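Local coordinates for protein nicastrin (Dictyostelium purpureum, PDB 4R12) that is a component of gamma-secretase, probably essential to this membrane-embedded protease complex, which cleaves integral membrane proteins such as Notch receptors, at residues 548-553 against 567-572; 191-196 against 489-494; 341-346 against 371-376; 353-358 against 396-401. All coordinates share one frame; numbering follows the deposited sequence.

The four contacts form two pairs. Contacts 1 and 2, with centres about 12 Å apart, meet at strand 192-203: Val-195 N of contact 2 lies 2.9 Å from Phe-572 O of contact 1, a probable hydrogen bond, and Pro-194 packs on Leu-549 and Phe-553. Contacts 3 and 4, about 9 Å between centres, belong to the large lobe, where strands 339-347 and 397-401 run side by side; His-345 O lies 2.8 Å from Val-399 N, again a probable hydrogen bond. Between the pairs, centres are about 31 to 38 Å apart and nothing touches. Contact 1 includes an N-linked sugar; in contact 4, the side chain of Pro-396 lies about 13 Å from a bound NAG.

Contact 1 (548-553 against 567-572); sequences ALSLGF and SSYPIF. With NAG (2-acetamido-2-deoxy-beta-D-glucopyranose), chain F.
Gly-552 runs close beside Tyr-569, their CA atoms 4.9 Å apart, and Ser-550 lies across from Pro-570. Neither segment is a regular helix or strand: 548-553 contains a type I beta turn from Ser-550 to Phe-553, and 567-572 leads from strand 561-564 into strand 572-575. The contact leaves little room at Gly-552, where a side chain would run into Tyr-569 CB and Ile-571 CD1.

One hydroxyl ties the loops together. Ser-550 OG stands anti to its own N (chi1 178°), a rotation that lets it donate to Pro-570 O at 2.7 Å, 22° out of the carbonyl plane, while accepting from Gly-552 N at 3.1 Å. Donating and accepting at once, it has its orientation fixed.

The Tyr-569 ring lies between protein and sugar. Leu-551 CB sits over the centre of one face, 3.6 Å from the centroid of the Tyr-569 ring, in a CH-pi contact. Over the opposite face, towards the rim, comes C6 of the NAG, 3.3 Å from Tyr-569 CZ. Replacing the tyrosine by an alanine is likely to leave both Leu-551 and the sugar without the surface they rest on. Beyond Pro-570, Ile-571 CD1 lies over a face of the Phe-553 ring, and Phe-572 O approaches that ring's edge, 3.9 Å from Phe-553 CZ. The polar core is thus an ST turn set within a beta turn, and the outer end is an aromatic ring with the sugar of N-glycosylated Asn-566 over its outer face.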
loop_
_atom_site.group_PDB
_atom_site.type_symbol
_atom_site.label_atom_id
_atom_site.label_comp_id
_atom_site.label_asym_id
_atom_site.label_seq_id
_atom_site.Cartn_x
_atom_site.Cartn_y
_atom_site.Cartn_z
ATOM N N ALA A 548 11.735 2.481 -5.483
ATOM C CA ALA A 548 11.112 1.170 -5.359
ATOM C C ALA A 548 10.629 0.785 -6.751
ATOM O O ALA A 548 9.618 1.298 -7.232
ATOM C CB ALA A 548 9.970 1.194 -4.355
ATOM N N LEU A 549 11.383 -0.105 -7.391
ATOM C CA LEU A 549 11.252 -0.390 -8.815
ATOM C C LEU A 549 11.841 -1.760 -9.108
ATOM O O LEU A 549 12.902 -2.111 -8.592
ATOM C CB LEU A 549 11.965 0.682 -9.658
ATOM C CG LEU A 549 12.039 0.502 -11.187
ATOM C CD1 LEU A 549 10.668 0.655 -11.824
ATOM C CD2 LEU A 549 13.031 1.481 -11.829
ATOM N N SER A 550 11.141 -2.533 -9.928
ATOM C CA SER A 550 11.595 -3.872 -10.279
ATOM C C SER A 550 12.986 -3.829 -10.882
ATOM O O SER A 550 13.310 -2.919 -11.644
ATOM C CB SER A 550 10.627 -4.531 -11.261
ATOM O OG SER A 550 11.097 -5.819 -11.638
ATOM N N LEU A 551 13.814 -4.799 -10.529
ATOM C CA LEU A 551 15.135 -4.913 -11.139
ATOM C C LEU A 551 15.047 -5.433 -12.582
ATOM O O LEU A 551 16.052 -5.474 -13.308
ATOM C CB LEU A 551 16.030 -5.831 -10.299
ATOM C CG LEU A 551 16.398 -5.329 -8.899
ATOM C CD1 LEU A 551 17.244 -6.374 -8.176
ATOM C CD2 LEU A 551 17.132 -3.998 -8.960
ATOM N N GLY A 552 13.846 -5.827 -12.992
ATOM C CA GLY A 552 13.629 -6.347 -14.332
ATOM C C GLY A 552 13.572 -5.282 -15.414
ATOM O O GLY A 552 13.592 -5.608 -16.608
ATOM N N PHE A 553 13.503 -4.018 -14.996
ATOM C CA PHE A 553 13.411 -2.884 -15.912
ATOM C C PHE A 553 14.736 -2.160 -16.044
ATOM O O PHE A 553 15.533 -2.138 -15.110
ATOM C CB PHE A 553 12.365 -1.857 -15.445
ATOM C CG PHE A 553 10.949 -2.352 -15.480
ATOM C CD1 PHE A 553 10.365 -2.745 -16.674
ATOM C CD2 PHE A 553 10.185 -2.382 -14.323
ATOM C CE1 PHE A 553 9.054 -3.195 -16.708
ATOM C CE2 PHE A 553 8.878 -2.827 -14.345
ATOM C CZ PHE A 553 8.307 -3.237 -15.538
ATOM N N SER A 567 12.759 -10.787 -17.253
ATOM C CA SER A 567 11.379 -11.058 -16.871
ATOM C C SER A 567 11.252 -11.984 -15.662
ATOM O O SER A 567 10.143 -12.318 -15.253
ATOM C CB SER A 567 10.612 -11.640 -18.057
ATOM O OG SER A 567 11.422 -12.534 -18.790
ATOM N N SER A 568 12.377 -12.391 -15.084
ATOM C CA SER A 568 12.345 -13.182 -13.860
ATOM C C SER A 568 11.934 -12.314 -12.671
ATOM O O SER A 568 11.435 -12.817 -11.674
ATOM C CB SER A 568 13.703 -13.831 -13.592
ATOM O OG SER A 568 14.038 -14.747 -14.620
ATOM N N TYR A 569 12.165 -11.010 -12.784
ATOM C CA TYR A 569 11.741 -10.059 -11.755
ATOM C C TYR A 569 10.270 -9.690 -11.988
ATOM O O TYR A 569 9.719 -9.988 -13.054
ATOM C CB TYR A 569 12.642 -8.817 -11.767
ATOM C CG TYR A 569 14.066 -9.078 -11.295
ATOM C CD1 TYR A 569 14.344 -9.298 -9.948
ATOM C CD2 TYR A 569 15.129 -9.096 -12.194
ATOM C CE1 TYR A 569 15.645 -9.533 -9.509
ATOM C CE2 TYR A 569 16.431 -9.327 -11.764
ATOM C CZ TYR A 569 16.680 -9.541 -10.423
ATOM O OH TYR A 569 17.966 -9.773 -9.990
ATOM N N PRO A 570 9.615 -9.069 -10.989
ATOM C CA PRO A 570 8.198 -8.768 -11.220
ATOM C C PRO A 570 8.014 -7.728 -12.327
ATOM O O PRO A 570 8.667 -6.688 -12.310
ATOM C CB PRO A 570 7.707 -8.230 -9.857
ATOM C CG PRO A 570 8.930 -7.889 -9.090
ATOM C CD PRO A 570 10.031 -8.787 -9.604
ATOM N N ILE A 571 7.141 -8.019 -13.283
ATOM C CA ILE A 571 6.874 -7.082 -14.368
ATOM C C ILE A 571 5.432 -6.610 -14.341
ATOM O O ILE A 571 4.535 -7.325 -14.788
ATOM C CB ILE A 571 7.144 -7.708 -15.745
ATOM C CG1 ILE A 571 8.586 -8.206 -15.836
ATOM C CG2 ILE A 571 6.835 -6.679 -16.854
ATOM C CD1 ILE A 571 9.621 -7.119 -15.648
ATOM N N PHE A 572 5.215 -5.412 -13.815
ATOM C CA PHE A 572 3.890 -4.801 -13.773
ATOM C C PHE A 572 3.997 -3.393 -14.317
ATOM O O PHE A 572 4.853 -2.624 -13.887
ATOM C CB PHE A 572 3.315 -4.767 -12.351
ATOM C CG PHE A 572 3.123 -6.122 -11.755
ATOM C CD1 PHE A 572 1.949 -6.820 -11.962
ATOM C CD2 PHE A 572 4.116 -6.704 -10.999
ATOM C CE1 PHE A 572 1.763 -8.079 -11.401
ATOM C CE2 PHE A 572 3.936 -7.960 -10.453
ATOM C CZ PHE A 572 2.761 -8.645 -10.658
HETATM C C1 NAG F . 17.497 -12.671 -14.070
HETATM C C2 NAG F . 18.963 -13.006 -14.073
HETATM C C3 NAG F . 19.365 -13.952 -12.955
HETATM C C4 NAG F . 18.661 -13.647 -11.650
HETATM C C5 NAG F . 17.192 -13.354 -11.863
HETATM C C6 NAG F . 16.485 -12.859 -10.607
HETATM C C7 NAG F . 19.757 -12.673 -16.231
HETATM C C8 NAG F . 18.931 -12.446 -17.460
HETATM N N2 NAG F . 19.275 -13.531 -15.370
HETATM O O3 NAG F . 20.753 -13.754 -12.719
HETATM O O4 NAG F . 18.845 -14.738 -10.780
HETATM O O5 NAG F . 17.217 -12.272 -12.769
HETATM O O6 NAG F . 15.690 -13.852 -9.974
HETATM O O7 NAG F . 20.807 -12.112 -16.005
#

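Contact 2 (191-196 against 489-494); sequences FCEPVG and FGTSLT
Pro-194 and Phe-489 join the beginning of strand 192-203, next to the Cys-186 to Cys-192 disulfide, to the loop that precedes strand 495-496. Phe-489 N donates to Pro-194 O at 2.9 Å in a nearly straight bond, with an angle of 168° at the hydrogen. Close by, Gly-196 CA comes within 4.1 Å of Phe-489 CA; a side chain on this glycine would meet Phe-489 CB. The phenyl group, its CG anti to the backbone N (chi1 176°), turns away from the strand towards Trp-562 and Asn-547, with Gly-196 C at its edge. Gly-490 has backbone angles at which a CB would press on the preceding carbonyl.

Glu-193 bends at chi2 (-71°) and lays its carboxylate over the loop at Gly-490 and Thr-491. Its OE2 lies 3.5 Å from the methyl CG2 of Thr-491, whereas its OE1 comes within 3.2 Å of Gly-490 O, which is another acceptor. Trp-562 NE1 gives a weak hydrogen bond to each of these two close oxygens, Glu-193 OE1 and Gly-490 O. An alanine in place of Glu-193 is likely to uncover Thr-491 CG2 and leave the indole N-H with Gly-490 O alone. The two oxygens should repel each other, and the indole N-H between them may offset part of that cost.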
loop_
_atom_site.group_PDB
_atom_site.type_symbol
_atom_site.label_atom_id
_atom_site.label_comp_id
_atom_site.label_asym_id
_atom_site.label_seq_id
_atom_site.Cartn_x
_atom_site.Cartn_y
_atom_site.Cartn_z
ATOM N N PHE A 191 2.875 3.706 -23.726
ATOM C CA PHE A 191 1.487 3.761 -23.274
ATOM C C PHE A 191 1.317 3.237 -21.848
ATOM O O PHE A 191 0.194 3.033 -21.403
ATOM C CB PHE A 191 0.575 2.941 -24.201
ATOM C CG PHE A 191 0.401 3.528 -25.576
ATOM C CD1 PHE A 191 0.698 4.858 -25.822
ATOM C CD2 PHE A 191 -0.072 2.748 -26.617
ATOM C CE1 PHE A 191 0.536 5.396 -27.089
ATOM C CE2 PHE A 191 -0.237 3.279 -27.883
ATOM C CZ PHE A 191 0.065 4.605 -28.117
ATOM N N CYS A 192 2.421 3.009 -21.144
ATOM C CA CYS A 192 2.346 2.527 -19.770
ATOM C C CYS A 192 3.636 2.839 -19.014
ATOM O O CYS A 192 4.630 3.233 -19.617
ATOM C CB CYS A 192 2.059 1.021 -19.740
ATOM S SG CYS A 192 3.384 0.019 -20.388
ATOM N N GLU A 193 3.608 2.679 -17.690
ATOM C CA GLU A 193 4.783 2.918 -16.850
ATOM C C GLU A 193 4.903 1.824 -15.794
ATOM O O GLU A 193 3.894 1.250 -15.381
ATOM C CB GLU A 193 4.708 4.289 -16.162
ATOM C CG GLU A 193 4.433 5.468 -17.083
ATOM C CD GLU A 193 5.618 5.803 -17.981
ATOM O OE1 GLU A 193 6.710 5.225 -17.782
ATOM O OE2 GLU A 193 5.458 6.652 -18.888
ATOM N N PRO A 194 6.138 1.519 -15.366
ATOM C CA PRO A 194 6.343 0.520 -14.313
ATOM C C PRO A 194 5.586 0.870 -13.038
ATOM O O PRO A 194 5.540 2.036 -12.656
ATOM C CB PRO A 194 7.854 0.561 -14.076
ATOM C CG PRO A 194 8.421 1.031 -15.385
ATOM C CD PRO A 194 7.415 2.045 -15.874
ATOM N N VAL A 195 4.988 -0.133 -12.406
ATOM C CA VAL A 195 4.368 0.066 -11.112
ATOM C C VAL A 195 5.473 0.178 -10.087
ATOM O O VAL A 195 6.283 -0.734 -9.947
ATOM C CB VAL A 195 3.413 -1.091 -10.749
ATOM C CG1 VAL A 195 2.887 -0.931 -9.311
ATOM C CG2 VAL A 195 2.272 -1.128 -11.730
ATOM N N GLY A 196 5.527 1.295 -9.373
ATOM C CA GLY A 196 6.581 1.493 -8.403
ATOM C C GLY A 196 6.437 2.818 -7.688
ATOM O O GLY A 196 5.388 3.447 -7.743
ATOM N N PHE A 489 6.052 4.393 -11.050
ATOM C CA PHE A 489 7.342 4.869 -10.592
ATOM C C PHE A 489 7.704 6.235 -11.154
ATOM O O PHE A 489 8.248 7.078 -10.444
ATOM C CB PHE A 489 8.445 3.877 -10.952
ATOM C CG PHE A 489 9.816 4.358 -10.595
ATOM C CD1 PHE A 489 10.274 4.264 -9.292
ATOM C CD2 PHE A 489 10.640 4.936 -11.555
ATOM C CE1 PHE A 489 11.536 4.728 -8.948
ATOM C CE2 PHE A 489 11.907 5.396 -11.225
ATOM C CZ PHE A 489 12.359 5.294 -9.924
ATOM N N GLY A 490 7.418 6.440 -12.434
ATOM C CA GLY A 490 7.828 7.653 -13.125
ATOM C C GLY A 490 8.075 7.347 -14.586
ATOM O O GLY A 490 7.911 6.203 -15.012
ATOM N N THR A 491 8.470 8.356 -15.359
ATOM C CA THR A 491 8.709 8.167 -16.790
ATOM C C THR A 491 10.148 7.773 -17.100
ATOM O O THR A 491 10.445 7.311 -18.201
ATOM C CB THR A 491 8.364 9.432 -17.579
ATOM O OG1 THR A 491 8.908 10.571 -16.903
ATOM C CG2 THR A 491 6.858 9.601 -17.660
ATOM N N SER A 492 11.036 7.971 -16.127
ATOM C CA SER A 492 12.432 7.553 -16.236
ATOM C C SER A 492 13.057 7.497 -14.844
ATOM O O SER A 492 12.397 7.799 -13.857
ATOM C CB SER A 492 13.229 8.510 -17.121
ATOM O OG SER A 492 13.550 9.692 -16.407
ATOM N N LEU A 493 14.333 7.140 -14.766
ATOM C CA LEU A 493 15.027 7.124 -13.483
ATOM C C LEU A 493 15.304 8.533 -12.959
ATOM O O LEU A 493 15.640 8.718 -11.791
ATOM C CB LEU A 493 16.331 6.331 -13.602
ATOM C CG LEU A 493 16.131 4.819 -13.697
ATOM C CD1 LEU A 493 17.424 4.111 -14.103
ATOM C CD2 LEU A 493 15.612 4.283 -12.358
ATOM N N THR A 494 15.141 9.531 -13.820
ATOM C CA THR A 494 15.395 10.910 -13.430
ATOM C C THR A 494 14.105 11.725 -13.360
ATOM O O THR A 494 14.126 12.929 -13.096
ATOM C CB THR A 494 16.370 11.576 -14.400
ATOM O OG1 THR A 494 15.732 11.748 -15.669
ATOM C CG2 THR A 494 17.591 10.693 -14.578
#

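Contact 3 (341-346 against 371-376); sequences SLYLHT and TFKPTT
The His-345 ring carries Thr-375 CB over one face, 3.4 Å from its ND1, and the Tyr-343 ring has Pro-374 O at its edge, in plane and 3.7 Å from its CD2. The Phe-372 ring leans obliquely against Leu-342 CB and Leu-344 CD2, on the face of the sheet that helix 352-362 and helix 427-441 cover. Strands 341-346 and 371-374 are the parallel neighbours of a beta-alpha-beta unit whose connecting helix is 352-362. Leu-342 N donates to Thr-371 O, Lys-373 N to Leu-342 O, and Leu-344 N to Lys-373 O, each at 2.9 Å.

On the other face, Lys-373 and Tyr-343 lie side by side and point the same way, Lys-373 CB 3.6 Å from Tyr-343 CE2. The lysine chain is extended beyond CG and passes Ser-341 to a salt bridge with Asp-334. His-345 and Thr-375 cross at about a right angle, with His-345 NE2 hydrogen-bonded to His-403 O and Thr-375 OG1 to Asp-404 OD1.

Past Pro-374 the ladder opens, and a water fills in, weakly bonded to Leu-344 O at 3.3 Å and to Thr-375 N at 3.0 Å.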
loop_
_atom_site.group_PDB
_atom_site.type_symbol
_atom_site.label_atom_id
_atom_site.label_comp_id
_atom_site.label_asym_id
_atom_site.label_seq_id
_atom_site.Cartn_x
_atom_site.Cartn_y
_atom_site.Cartn_z
ATOM N N SER A 341 -4.421 -11.750 20.474
ATOM C CA SER A 341 -3.151 -12.367 20.091
ATOM C C SER A 341 -2.542 -11.775 18.842
ATOM O O SER A 341 -3.219 -11.642 17.817
ATOM C CB SER A 341 -3.334 -13.872 19.859
ATOM O OG SER A 341 -3.926 -14.497 20.977
ATOM N N LEU A 342 -1.255 -11.437 18.926
ATOM C CA LEU A 342 -0.448 -11.218 17.733
ATOM C C LEU A 342 0.512 -12.378 17.628
ATOM O O LEU A 342 0.895 -12.959 18.640
ATOM C CB LEU A 342 0.309 -9.883 17.786
ATOM C CG LEU A 342 -0.554 -8.625 17.674
ATOM C CD1 LEU A 342 0.308 -7.351 17.871
ATOM C CD2 LEU A 342 -1.310 -8.563 16.328
ATOM N N TYR A 343 0.912 -12.702 16.407
ATOM C CA TYR A 343 1.679 -13.913 16.148
ATOM C C TYR A 343 3.077 -13.572 15.670
ATOM O O TYR A 343 3.273 -12.644 14.896
ATOM C CB TYR A 343 0.946 -14.787 15.129
ATOM C CG TYR A 343 -0.290 -15.407 15.728
ATOM C CD1 TYR A 343 -1.510 -14.735 15.715
ATOM C CD2 TYR A 343 -0.229 -16.649 16.353
ATOM C CE1 TYR A 343 -2.647 -15.300 16.296
ATOM C CE2 TYR A 343 -1.347 -17.216 16.933
ATOM C CZ TYR A 343 -2.551 -16.541 16.897
ATOM O OH TYR A 343 -3.658 -17.124 17.472
ATOM N N LEU A 344 4.053 -14.307 16.177
ATOM C CA LEU A 344 5.447 -14.043 15.864
ATOM C C LEU A 344 5.972 -15.094 14.899
ATOM O O LEU A 344 6.090 -16.264 15.259
ATOM C CB LEU A 344 6.290 -14.025 17.150
ATOM C CG LEU A 344 5.880 -12.932 18.144
ATOM C CD1 LEU A 344 6.791 -12.964 19.366
ATOM C CD2 LEU A 344 5.889 -11.538 17.497
ATOM N N HIS A 345 6.257 -14.683 13.666
ATOM C CA HIS A 345 6.809 -15.594 12.670
ATOM C C HIS A 345 8.286 -15.293 12.532
ATOM O O HIS A 345 8.657 -14.210 12.093
ATOM C CB HIS A 345 6.086 -15.434 11.320
ATOM C CG HIS A 345 4.595 -15.521 11.433
ATOM N ND1 HIS A 345 3.871 -16.569 10.912
ATOM C CD2 HIS A 345 3.699 -14.703 12.035
ATOM C CE1 HIS A 345 2.588 -16.390 11.177
ATOM N NE2 HIS A 345 2.455 -15.267 11.857
ATOM N N THR A 346 9.128 -16.253 12.895
ATOM C CA THR A 346 10.548 -15.971 13.037
ATOM C C THR A 346 11.392 -16.685 11.990
ATOM O O THR A 346 11.002 -17.730 11.467
ATOM C CB THR A 346 11.058 -16.363 14.455
ATOM O OG1 THR A 346 10.808 -17.753 14.695
ATOM C CG2 THR A 346 10.342 -15.550 15.520
ATOM N N THR A 371 -1.222 -10.092 23.714
ATOM C CA THR A 371 -0.335 -11.192 24.047
ATOM C C THR A 371 0.275 -11.730 22.751
ATOM O O THR A 371 -0.318 -11.587 21.672
ATOM C CB THR A 371 -1.082 -12.315 24.814
ATOM O OG1 THR A 371 -0.143 -13.271 25.312
ATOM C CG2 THR A 371 -2.086 -13.025 23.907
ATOM N N PHE A 372 1.462 -12.326 22.847
ATOM C CA PHE A 372 2.132 -12.873 21.669
ATOM C C PHE A 372 2.130 -14.400 21.679
ATOM O O PHE A 372 2.337 -15.037 22.718
ATOM C CB PHE A 372 3.568 -12.354 21.570
ATOM C CG PHE A 372 3.665 -10.885 21.261
ATOM C CD1 PHE A 372 3.389 -10.409 19.985
ATOM C CD2 PHE A 372 4.033 -9.985 22.245
ATOM C CE1 PHE A 372 3.469 -9.043 19.687
ATOM C CE2 PHE A 372 4.123 -8.624 21.963
ATOM C CZ PHE A 372 3.841 -8.150 20.679
ATOM N N LYS A 373 1.883 -14.977 20.509
ATOM C CA LYS A 373 1.912 -16.420 20.328
ATOM C C LYS A 373 2.842 -16.808 19.193
ATOM O O LYS A 373 3.033 -16.047 18.244
ATOM C CB LYS A 373 0.505 -16.957 20.052
ATOM C CG LYS A 373 -0.344 -17.057 21.298
ATOM C CD LYS A 373 -1.801 -17.332 20.971
ATOM C CE LYS A 373 -2.661 -17.118 22.215
ATOM N NZ LYS A 373 -4.100 -17.370 21.948
ATOM N N PRO A 374 3.428 -18.004 19.284
ATOM C CA PRO A 374 4.198 -18.489 18.143
ATOM C C PRO A 374 3.282 -18.957 17.019
ATOM O O PRO A 374 2.128 -19.327 17.263
ATOM C CB PRO A 374 4.999 -19.665 18.734
ATOM C CG PRO A 374 4.180 -20.128 19.888
ATOM C CD PRO A 374 3.546 -18.891 20.459
ATOM N N THR A 375 3.792 -18.936 15.793
ATOM C CA THR A 375 3.084 -19.560 14.689
ATOM C C THR A 375 3.297 -21.082 14.700
ATOM O O THR A 375 4.237 -21.581 15.329
ATOM C CB THR A 375 3.530 -18.968 13.338
ATOM O OG1 THR A 375 2.733 -19.526 12.295
ATOM C CG2 THR A 375 5.011 -19.256 13.064
ATOM N N THR A 376 2.404 -21.814 14.028
ATOM C CA THR A 376 2.529 -23.270 13.867
ATOM C C THR A 376 3.015 -23.592 12.455
ATOM O O THR A 376 3.281 -24.755 12.100
ATOM C CB THR A 376 1.183 -23.985 14.137
ATOM O OG1 THR A 376 0.189 -23.514 13.213
ATOM C CG2 THR A 376 0.710 -23.717 15.561
HETATM O O HOH W 1 6.721 -19.482 15.929
#

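Contact 4 (353-358 against 396-401); sequences SVTDIL and PVVVIT
Val-398 is the bump at the middle of this contact, and the hollow that takes it is framed by Val-354, Thr-355 and Leu-358 on one side of helix 353-358. Its two methyls divide the work: CG2 rests 4.0 Å from Val-354 CG1 and 4.1 Å from Thr-355 CG2, while CG1 faces Leu-358 CD1 more loosely at 4.3 Å. Val-354 and Val-398 slide past each other in opposite directions: Val-354 CG1, anti to its N (chi1 179°), meets Val-398 CG2, which is anti to the carbonyl carbon.

On either side of Val-398 along the chain, alternate residues of 396-401 continue the surface. Pro-396 presents the CB and CG of its ring to Val-354 CG2, crossing it at about a right angle, CB to CG2 being 4.0 Å. At the other end Leu-358 and Ile-400 reach tip to tip, CD1 to CD1 3.9 Å. No hydrogen bond joins the segments. The axes approach to 9.5 Å at an angle of 38°, a layer of methyls filling the interval. Leu-344 from strand 339-347 and Phe-437 from helix 427-441 enclose the same core. A helix laid on a sheet through alternating aliphatic residues is the build of the alpha/beta large lobe, which belongs to the zinc-exopeptidase clan.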
loop_
_atom_site.group_PDB
_atom_site.type_symbol
_atom_site.label_atom_id
_atom_site.label_comp_id
_atom_site.label_asym_id
_atom_site.label_seq_id
_atom_site.Cartn_x
_atom_site.Cartn_y
_atom_site.Cartn_z
ATOM N N SER A 353 15.889 -14.910 21.744
ATOM C CA SER A 353 16.398 -13.782 22.534
ATOM C C SER A 353 15.539 -12.545 22.344
ATOM O O SER A 353 15.238 -11.823 23.299
ATOM C CB SER A 353 17.837 -13.442 22.149
ATOM O OG SER A 353 18.729 -14.389 22.693
ATOM N N VAL A 354 15.172 -12.315 21.088
ATOM C CA VAL A 354 14.364 -11.174 20.689
ATOM C C VAL A 354 12.892 -11.362 21.045
ATOM O O VAL A 354 12.295 -10.483 21.651
ATOM C CB VAL A 354 14.515 -10.913 19.181
ATOM C CG1 VAL A 354 13.656 -9.732 18.729
ATOM C CG2 VAL A 354 15.991 -10.684 18.849
ATOM N N THR A 355 12.302 -12.508 20.708
ATOM C CA THR A 355 10.887 -12.710 21.037
ATOM C C THR A 355 10.640 -12.779 22.553
ATOM O O THR A 355 9.554 -12.408 23.021
ATOM C CB THR A 355 10.309 -13.988 20.384
ATOM O OG1 THR A 355 11.024 -15.136 20.837
ATOM C CG2 THR A 355 10.376 -13.904 18.845
ATOM N N ASP A 356 11.626 -13.243 23.320
ATOM C CA ASP A 356 11.470 -13.246 24.782
ATOM C C ASP A 356 11.223 -11.821 25.304
ATOM O O ASP A 356 10.399 -11.612 26.193
ATOM C CB ASP A 356 12.695 -13.857 25.478
ATOM C CG ASP A 356 12.711 -15.392 25.424
ATOM O OD1 ASP A 356 11.786 -16.003 24.832
ATOM O OD2 ASP A 356 13.664 -15.982 25.967
ATOM N N ILE A 357 11.912 -10.839 24.730
ATOM C CA ILE A 357 11.741 -9.450 25.160
ATOM C C ILE A 357 10.348 -8.928 24.789
ATOM O O ILE A 357 9.699 -8.229 25.582
ATOM C CB ILE A 357 12.838 -8.546 24.556
ATOM C CG1 ILE A 357 14.206 -8.989 25.077
ATOM C CG2 ILE A 357 12.597 -7.089 24.916
ATOM C CD1 ILE A 357 15.354 -8.626 24.171
ATOM N N LEU A 358 9.878 -9.284 23.595
ATOM C CA LEU A 358 8.516 -8.932 23.192
ATOM C C LEU A 358 7.472 -9.471 24.164
ATOM O O LEU A 358 6.580 -8.728 24.574
ATOM C CB LEU A 358 8.203 -9.444 21.780
ATOM C CG LEU A 358 8.471 -8.517 20.602
ATOM C CD1 LEU A 358 8.192 -9.240 19.305
ATOM C CD2 LEU A 358 7.604 -7.264 20.692
ATOM N N PRO A 396 18.537 -12.449 13.506
ATOM C CA PRO A 396 17.153 -12.732 13.889
ATOM C C PRO A 396 16.147 -11.869 13.119
ATOM O O PRO A 396 16.301 -10.647 13.017
ATOM C CB PRO A 396 17.134 -12.413 15.386
ATOM C CG PRO A 396 18.250 -11.439 15.576
ATOM C CD PRO A 396 19.308 -11.849 14.611
ATOM N N VAL A 397 15.133 -12.530 12.577
ATOM C CA VAL A 397 14.063 -11.872 11.855
ATOM C C VAL A 397 12.744 -12.226 12.522
ATOM O O VAL A 397 12.452 -13.399 12.747
ATOM C CB VAL A 397 14.035 -12.294 10.381
ATOM C CG1 VAL A 397 12.810 -11.710 9.683
ATOM C CG2 VAL A 397 15.326 -11.871 9.669
ATOM N N VAL A 398 11.975 -11.205 12.879
ATOM C CA VAL A 398 10.684 -11.401 13.511
ATOM C C VAL A 398 9.629 -10.659 12.719
ATOM O O VAL A 398 9.657 -9.427 12.632
ATOM C CB VAL A 398 10.662 -10.905 14.963
ATOM C CG1 VAL A 398 9.287 -11.151 15.574
ATOM C CG2 VAL A 398 11.767 -11.594 15.797
ATOM N N VAL A 399 8.723 -11.418 12.121
ATOM C CA VAL A 399 7.583 -10.842 11.434
ATOM C C VAL A 399 6.383 -10.924 12.377
ATOM O O VAL A 399 5.989 -12.002 12.805
ATOM C CB VAL A 399 7.294 -11.570 10.106
ATOM C CG1 VAL A 399 6.137 -10.920 9.372
ATOM C CG2 VAL A 399 8.550 -11.578 9.228
ATOM N N ILE A 400 5.824 -9.771 12.717
ATOM C CA ILE A 400 4.684 -9.711 13.619
ATOM C C ILE A 400 3.378 -9.568 12.829
ATOM O O ILE A 400 3.229 -8.625 12.065
ATOM C CB ILE A 400 4.819 -8.523 14.605
ATOM C CG1 ILE A 400 6.164 -8.583 15.345
ATOM C CG2 ILE A 400 3.644 -8.492 15.568
ATOM C CD1 ILE A 400 6.354 -7.459 16.399
ATOM N N THR A 401 2.444 -10.502 13.018
ATOM C CA THR A 401 1.165 -10.478 12.308
ATOM C C THR A 401 0.014 -10.767 13.254
ATOM O O THR A 401 0.226 -11.086 14.427
ATOM C CB THR A 401 1.101 -11.543 11.158
ATOM O OG1 THR A 401 0.756 -12.823 11.709
ATOM C CG2 THR A 401 2.426 -11.656 10.411
#